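Local coordinates for protection of telomeres protein 1 (PDB 7CUI) that binds single-stranded telomeric DNA to protect the 3' overhang and regulates telomerase, the chain here being its C-terminal part, at residues 23-28 with 103-108; 83-88 with 93-98. All blocks are in the same frame, centred on the assembly; numbering follows the deposited sequence.

Contact 1 (23-28 with 103-108); sequences INEPAS and AAELIN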
loop_
_atom_site.group_PDB
_atom_site.type_symbol
_atom_site.label_atom_id
_atom_site.label_comp_id
_atom_site.label_asym_id
_atom_site.label_seq_id
_atom_site.Cartn_x
_atom_site.Cartn_y
_atom_site.Cartn_z
ATOM N N ILE A 23 4.823 13.302 3.227
ATOM C CA ILE A 23 3.862 14.383 3.391
ATOM C C ILE A 23 2.464 13.844 3.084
ATOM O O ILE A 23 2.298 12.962 2.245
ATOM C CB ILE A 23 4.238 15.572 2.482
ATOM C CG1 ILE A 23 5.368 16.407 3.086
ATOM C CG2 ILE A 23 3.029 16.429 2.146
ATOM C CD1 ILE A 23 5.868 17.516 2.182
ATOM N N ASN A 24 1.459 14.393 3.769
ATOM C CA ASN A 24 0.068 14.043 3.538
ATOM C C ASN A 24 -0.671 15.239 2.938
ATOM O O ASN A 24 -0.232 16.381 3.072
ATOM C CB ASN A 24 -0.591 13.541 4.824
ATOM C CG ASN A 24 0.012 12.243 5.318
ATOM O OD1 ASN A 24 -0.429 11.164 4.929
ATOM N ND2 ASN A 24 1.018 12.336 6.175
ATOM N N GLU A 25 -1.793 14.954 2.267
ATOM C CA GLU A 25 -2.651 15.967 1.673
ATOM C C GLU A 25 -3.448 16.643 2.784
ATOM O O GLU A 25 -3.742 16.007 3.792
ATOM C CB GLU A 25 -3.609 15.310 0.677
ATOM C CG GLU A 25 -3.664 16.005 -0.672
ATOM C CD GLU A 25 -2.339 16.097 -1.415
ATOM O OE1 GLU A 25 -1.503 15.182 -1.255
ATOM O OE2 GLU A 25 -2.144 17.088 -2.149
ATOM N N PRO A 26 -3.814 17.941 2.648
ATOM C CA PRO A 26 -4.662 18.605 3.643
ATOM C C PRO A 26 -6.008 17.893 3.773
ATOM O O PRO A 26 -6.717 17.713 2.782
ATOM C CB PRO A 26 -4.838 20.029 3.088
ATOM C CG PRO A 26 -3.670 20.217 2.140
ATOM C CD PRO A 26 -3.412 18.844 1.556
ATOM N N ALA A 27 -6.332 17.469 5.003
ATOM C CA ALA A 27 -7.554 16.730 5.287
ATOM C C ALA A 27 -7.964 16.900 6.750
ATOM O O ALA A 27 -7.122 17.127 7.619
ATOM C CB ALA A 27 -7.373 15.274 4.933
ATOM N N SER A 28 -9.271 16.745 7.002
ATOM C CA SER A 28 -9.873 16.968 8.308
ATOM C C SER A 28 -10.075 15.654 9.064
ATOM O O SER A 28 -10.675 15.654 10.138
ATOM C CB SER A 28 -11.175 17.721 8.170
ATOM O OG SER A 28 -11.000 18.910 7.414
ATOM N N ALA A 103 -0.861 5.366 -6.224
ATOM C CA ALA A 103 0.499 4.853 -6.176
ATOM C C ALA A 103 1.458 5.861 -6.805
ATOM O O ALA A 103 2.575 6.026 -6.325
ATOM C CB ALA A 103 0.576 3.509 -6.852
ATOM N N ALA A 104 1.005 6.538 -7.868
ATOM C CA ALA A 104 1.776 7.606 -8.486
ATOM C C ALA A 104 1.963 8.760 -7.500
ATOM O O ALA A 104 3.037 9.358 -7.451
ATOM C CB ALA A 104 1.127 8.061 -9.772
ATOM N N GLU A 105 0.911 9.056 -6.724
ATOM C CA GLU A 105 0.943 10.082 -5.693
ATOM C C GLU A 105 2.034 9.760 -4.668
ATOM O O GLU A 105 2.847 10.622 -4.340
ATOM C CB GLU A 105 -0.436 10.212 -5.039
ATOM C CG GLU A 105 -0.486 11.201 -3.888
ATOM C CD GLU A 105 -0.834 12.627 -4.271
ATOM O OE1 GLU A 105 -1.293 13.374 -3.385
ATOM O OE2 GLU A 105 -0.649 12.985 -5.453
ATOM N N LEU A 106 2.047 8.513 -4.178
ATOM C CA LEU A 106 3.028 8.068 -3.200
ATOM C C LEU A 106 4.433 8.172 -3.793
ATOM O O LEU A 106 5.301 8.799 -3.189
ATOM C CB LEU A 106 2.699 6.638 -2.761
ATOM C CG LEU A 106 3.598 6.049 -1.673
ATOM C CD1 LEU A 106 3.188 6.541 -0.290
ATOM C CD2 LEU A 106 3.581 4.527 -1.718
ATOM N N ILE A 107 4.636 7.585 -4.984
ATOM C CA ILE A 107 5.957 7.521 -5.595
ATOM C C ILE A 107 6.504 8.931 -5.809
ATOM O O ILE A 107 7.663 9.186 -5.486
ATOM C CB ILE A 107 5.973 6.676 -6.886
ATOM C CG1 ILE A 107 5.706 5.200 -6.588
ATOM C CG2 ILE A 107 7.290 6.856 -7.629
ATOM C CD1 ILE A 107 5.166 4.428 -7.772
ATOM N N ASN A 108 5.672 9.819 -6.372
ATOM C CA ASN A 108 5.939 11.249 -6.424
ATOM C C ASN A 108 7.234 11.526 -7.189
ATOM O O ASN A 108 8.129 12.195 -6.674
ATOM C CB ASN A 108 5.952 11.858 -5.017
ATOM C CG ASN A 108 5.939 13.371 -5.013
ATOM O OD1 ASN A 108 5.528 13.997 -5.984
ATOM N ND2 ASN A 108 6.385 13.971 -3.922
#

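Contact 2 (83-88 with 93-98); sequences ALLVRD and TLPVIF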
loop_
_atom_site.group_PDB
_atom_site.type_symbol
_atom_site.label_atom_id
_atom_site.label_comp_id
_atom_site.label_asym_id
_atom_site.label_seq_id
_atom_site.Cartn_x
_atom_site.Cartn_y
_atom_site.Cartn_z
ATOM N N ALA A 83 0.833 -3.675 -2.604
ATOM C CA ALA A 83 0.227 -3.534 -1.291
ATOM C C ALA A 83 1.312 -3.464 -0.219
ATOM O O ALA A 83 2.295 -4.201 -0.270
ATOM C CB ALA A 83 -0.724 -4.676 -1.037
ATOM N N LEU A 84 1.111 -2.566 0.749
ATOM C CA LEU A 84 1.977 -2.481 1.913
ATOM C C LEU A 84 1.214 -3.040 3.109
ATOM O O LEU A 84 0.106 -2.587 3.389
ATOM C CB LEU A 84 2.314 -1.009 2.167
ATOM C CG LEU A 84 2.937 -0.237 1.008
ATOM C CD1 LEU A 84 3.279 1.179 1.447
ATOM C CD2 LEU A 84 4.182 -0.947 0.502
ATOM N N LEU A 85 1.809 -4.021 3.800
ATOM C CA LEU A 85 1.265 -4.456 5.076
ATOM C C LEU A 85 1.754 -3.498 6.158
ATOM O O LEU A 85 2.946 -3.450 6.452
ATOM C CB LEU A 85 1.708 -5.892 5.370
ATOM C CG LEU A 85 1.024 -6.551 6.570
ATOM C CD1 LEU A 85 -0.473 -6.691 6.339
ATOM C CD2 LEU A 85 1.643 -7.905 6.875
ATOM N N VAL A 86 0.830 -2.732 6.743
ATOM C CA VAL A 86 1.221 -1.694 7.685
ATOM C C VAL A 86 0.836 -2.105 9.107
ATOM O O VAL A 86 -0.063 -2.919 9.300
ATOM C CB VAL A 86 0.653 -0.315 7.294
ATOM C CG1 VAL A 86 1.173 0.155 5.943
ATOM C CG2 VAL A 86 -0.868 -0.278 7.335
ATOM N N ARG A 87 1.539 -1.535 10.098
ATOM C CA ARG A 87 1.307 -1.826 11.506
ATOM C C ARG A 87 1.246 -0.526 12.305
ATOM O O ARG A 87 2.015 0.404 12.067
ATOM C CB ARG A 87 2.353 -2.812 12.041
ATOM C CG ARG A 87 2.517 -2.825 13.555
ATOM C CD ARG A 87 2.826 -4.199 14.124
ATOM N NE ARG A 87 3.979 -4.853 13.511
ATOM C CZ ARG A 87 4.251 -6.161 13.575
ATOM N NH1 ARG A 87 3.462 -6.992 14.243
ATOM N NH2 ARG A 87 5.327 -6.626 12.959
ATOM N N ASP A 88 0.331 -0.515 13.278
ATOM C CA ASP A 88 -0.106 0.638 14.047
ATOM C C ASP A 88 0.357 0.448 15.490
ATOM O O ASP A 88 0.863 -0.616 15.845
ATOM C CB ASP A 88 -1.634 0.715 13.957
ATOM C CG ASP A 88 -2.290 1.941 14.558
ATOM O OD1 ASP A 88 -2.291 2.046 15.797
ATOM O OD2 ASP A 88 -2.824 2.766 13.783
ATOM N N THR A 93 -2.101 -5.483 12.021
ATOM C CA THR A 93 -1.687 -5.147 10.667
ATOM C C THR A 93 -2.896 -4.916 9.764
ATOM O O THR A 93 -4.001 -5.365 10.057
ATOM C CB THR A 93 -0.722 -6.191 10.087
ATOM O OG1 THR A 93 -1.381 -7.450 9.963
ATOM C CG2 THR A 93 0.539 -6.357 10.904
ATOM N N LEU A 94 -2.658 -4.202 8.659
ATOM C CA LEU A 94 -3.660 -3.934 7.644
ATOM C C LEU A 94 -2.968 -3.925 6.280
ATOM O O LEU A 94 -1.906 -3.317 6.140
ATOM C CB LEU A 94 -4.315 -2.583 7.959
ATOM C CG LEU A 94 -5.595 -2.260 7.190
ATOM C CD1 LEU A 94 -6.774 -3.054 7.735
ATOM C CD2 LEU A 94 -5.893 -0.770 7.244
ATOM N N PRO A 95 -3.509 -4.636 5.258
ATOM C CA PRO A 95 -3.001 -4.539 3.892
ATOM C C PRO A 95 -3.613 -3.331 3.190
ATOM O O PRO A 95 -4.827 -3.250 3.015
ATOM C CB PRO A 95 -3.448 -5.864 3.259
ATOM C CG PRO A 95 -4.731 -6.217 3.990
ATOM C CD PRO A 95 -4.619 -5.599 5.370
ATOM N N VAL A 96 -2.748 -2.389 2.816
ATOM C CA VAL A 96 -3.135 -1.141 2.182
ATOM C C VAL A 96 -2.659 -1.186 0.729
ATOM O O VAL A 96 -1.463 -1.312 0.454
ATOM C CB VAL A 96 -2.541 0.062 2.945
ATOM C CG1 VAL A 96 -2.833 1.385 2.254
ATOM C CG2 VAL A 96 -2.985 0.099 4.402
ATOM N N ILE A 97 -3.614 -1.099 -0.201
ATOM C CA ILE A 97 -3.326 -1.207 -1.621
ATOM C C ILE A 97 -3.015 0.179 -2.181
ATOM O O ILE A 97 -3.775 1.124 -1.971
ATOM C CB ILE A 97 -4.507 -1.859 -2.369
ATOM C CG1 ILE A 97 -4.736 -3.307 -1.930
ATOM C CG2 ILE A 97 -4.318 -1.757 -3.876
ATOM C CD1 ILE A 97 -6.098 -3.853 -2.311
ATOM N N PHE A 98 -1.894 0.275 -2.905
ATOM C CA PHE A 98 -1.593 1.435 -3.727
ATOM C C PHE A 98 -1.761 1.062 -5.198
ATOM O O PHE A 98 -1.050 0.203 -5.719
ATOM C CB PHE A 98 -0.207 1.999 -3.405
ATOM C CG PHE A 98 -0.148 2.689 -2.067
ATOM C CD1 PHE A 98 0.115 1.967 -0.911
ATOM C CD2 PHE A 98 -0.400 4.052 -1.952
ATOM C CE1 PHE A 98 0.141 2.597 0.325
ATOM C CE2 PHE A 98 -0.370 4.682 -0.714
ATOM C CZ PHE A 98 -0.096 3.952 0.422
#

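Contact 1 (23-28 with 103-108)
Two carboxylates meet here, that of Glu-25 and that of Glu-105. Their planes are turned 46° apart, so neither lies flat on the face of the other. The approach is oxygen to oxygen, with Glu-25 OE1 2.8 Å from Glu-105 OE1. Both atoms are acceptors, and the two groups would carry like charge if ionised; at this resolution the spacing is no evidence of a bond. The other oxygen of Glu-25, OE2, is farther off, at 4.0 Å from Glu-105 OE1. The contact lies on the outside of an OB-fold barrel. It sets the end of strand 22-24 beside helix 100-107, which follows the third barrel strand.

Glu-105 points from the helix toward 23-28. Its CG lies anti to the backbone N (chi1 176°), and the chain then bends at chi2. Glu-25 also bends at chi2, which brings its carboxylate closer to the helix. Lys-197 of strand 190-198 touches the Glu-25 side chain and makes a long, weak ion pair with Glu-105 OE1. Its positive charge lies near both acids and may partly offset theirs. With an alanine here in place of Glu-25, the two segments would probably lose their one direct touch, and Lys-197 would have one acidic neighbour fewer.

The backbones are held separately. Strand 22-24 pairs with strand 190-198, and Tyr-167 OH is hydrogen-bonded to Glu-25 O. Two backbone bonds finish the helix, Ile-107 N to Ala-103 O and Asn-108 N to Ala-104 O, both 2.9 Å. Asn-108 then leaves the helix with positive phi, and its ND2 is hydrogen-bonded to Ile-198 O.

Contact 2 (83-88 with 93-98)
A beta hairpin of the barrel brings strands 77-87 and 93-99 together as antiparallel neighbours, with short-segment axes 4.5 Å apart at closest. Leu-84 and Val-96 form one hydrogen-bonded pair: Leu-84 N to Val-96 O and Val-96 N to Leu-84 O are both 2.9 Å. Val-86 and Leu-94 form the next. Its bond from Val-86 N to Leu-94 O is nearly straight, with an N-H...O angle of 174°, while in the return bond from Leu-94 N to Val-86 O that angle is 149°.

These four residues share a face of the sheet. There Val-86 has CG1 anti to its carbonyl carbon (chi1 -62°), which leaves CG2 between the backbone N and that carbon, 3.6 Å from Val-96 CG2. The two valines cross at about a right angle. Leu-84 comes obliquely to the Phe-98 ring, its CD1 3.6 Å from CE1 of that ring. Val-96 also packs on Val-168 and Phe-98 on Ile-166, both of strand 163-171.

The other face carries Ala-83, Leu-85, Arg-87, Thr-93, Pro-95 and Ile-97. Leu-85 CD1 reaches across to Thr-93 CB at 3.8 Å, and Thr-93 CG2 lies 4.1 Å from Arg-87 CB. The chain of another protein packs on this face. An aromatic side chain of that protein is hydrogen-bonded to Thr-93 OG1. Such a pairing is the second-to-third strand hairpin of an OB fold.

Overall arrangement
Contact 2 comes from the middle of the chain and lies wholly between the two segments of contact 1. Their centres are about 16 Å apart. Strand 93-99 runs directly into helix 100-107, so the second segment of contact 2 leads to the second segment of contact 1. The two also pack together: Ala-103 CB is 3.8 Å from Phe-98 C. Both reach the same curled sheet, in which strand 190-198 pairs with strand 22-24 and, in parallel, with strand 93-99. Contact 1 lies at the surface, where strand 22-24 and helix 100-107 both flank strand 190-198. The hairpin thus gives buried barrel wall and partner surface, while helix 100-107 leads the chain outward to contact 1.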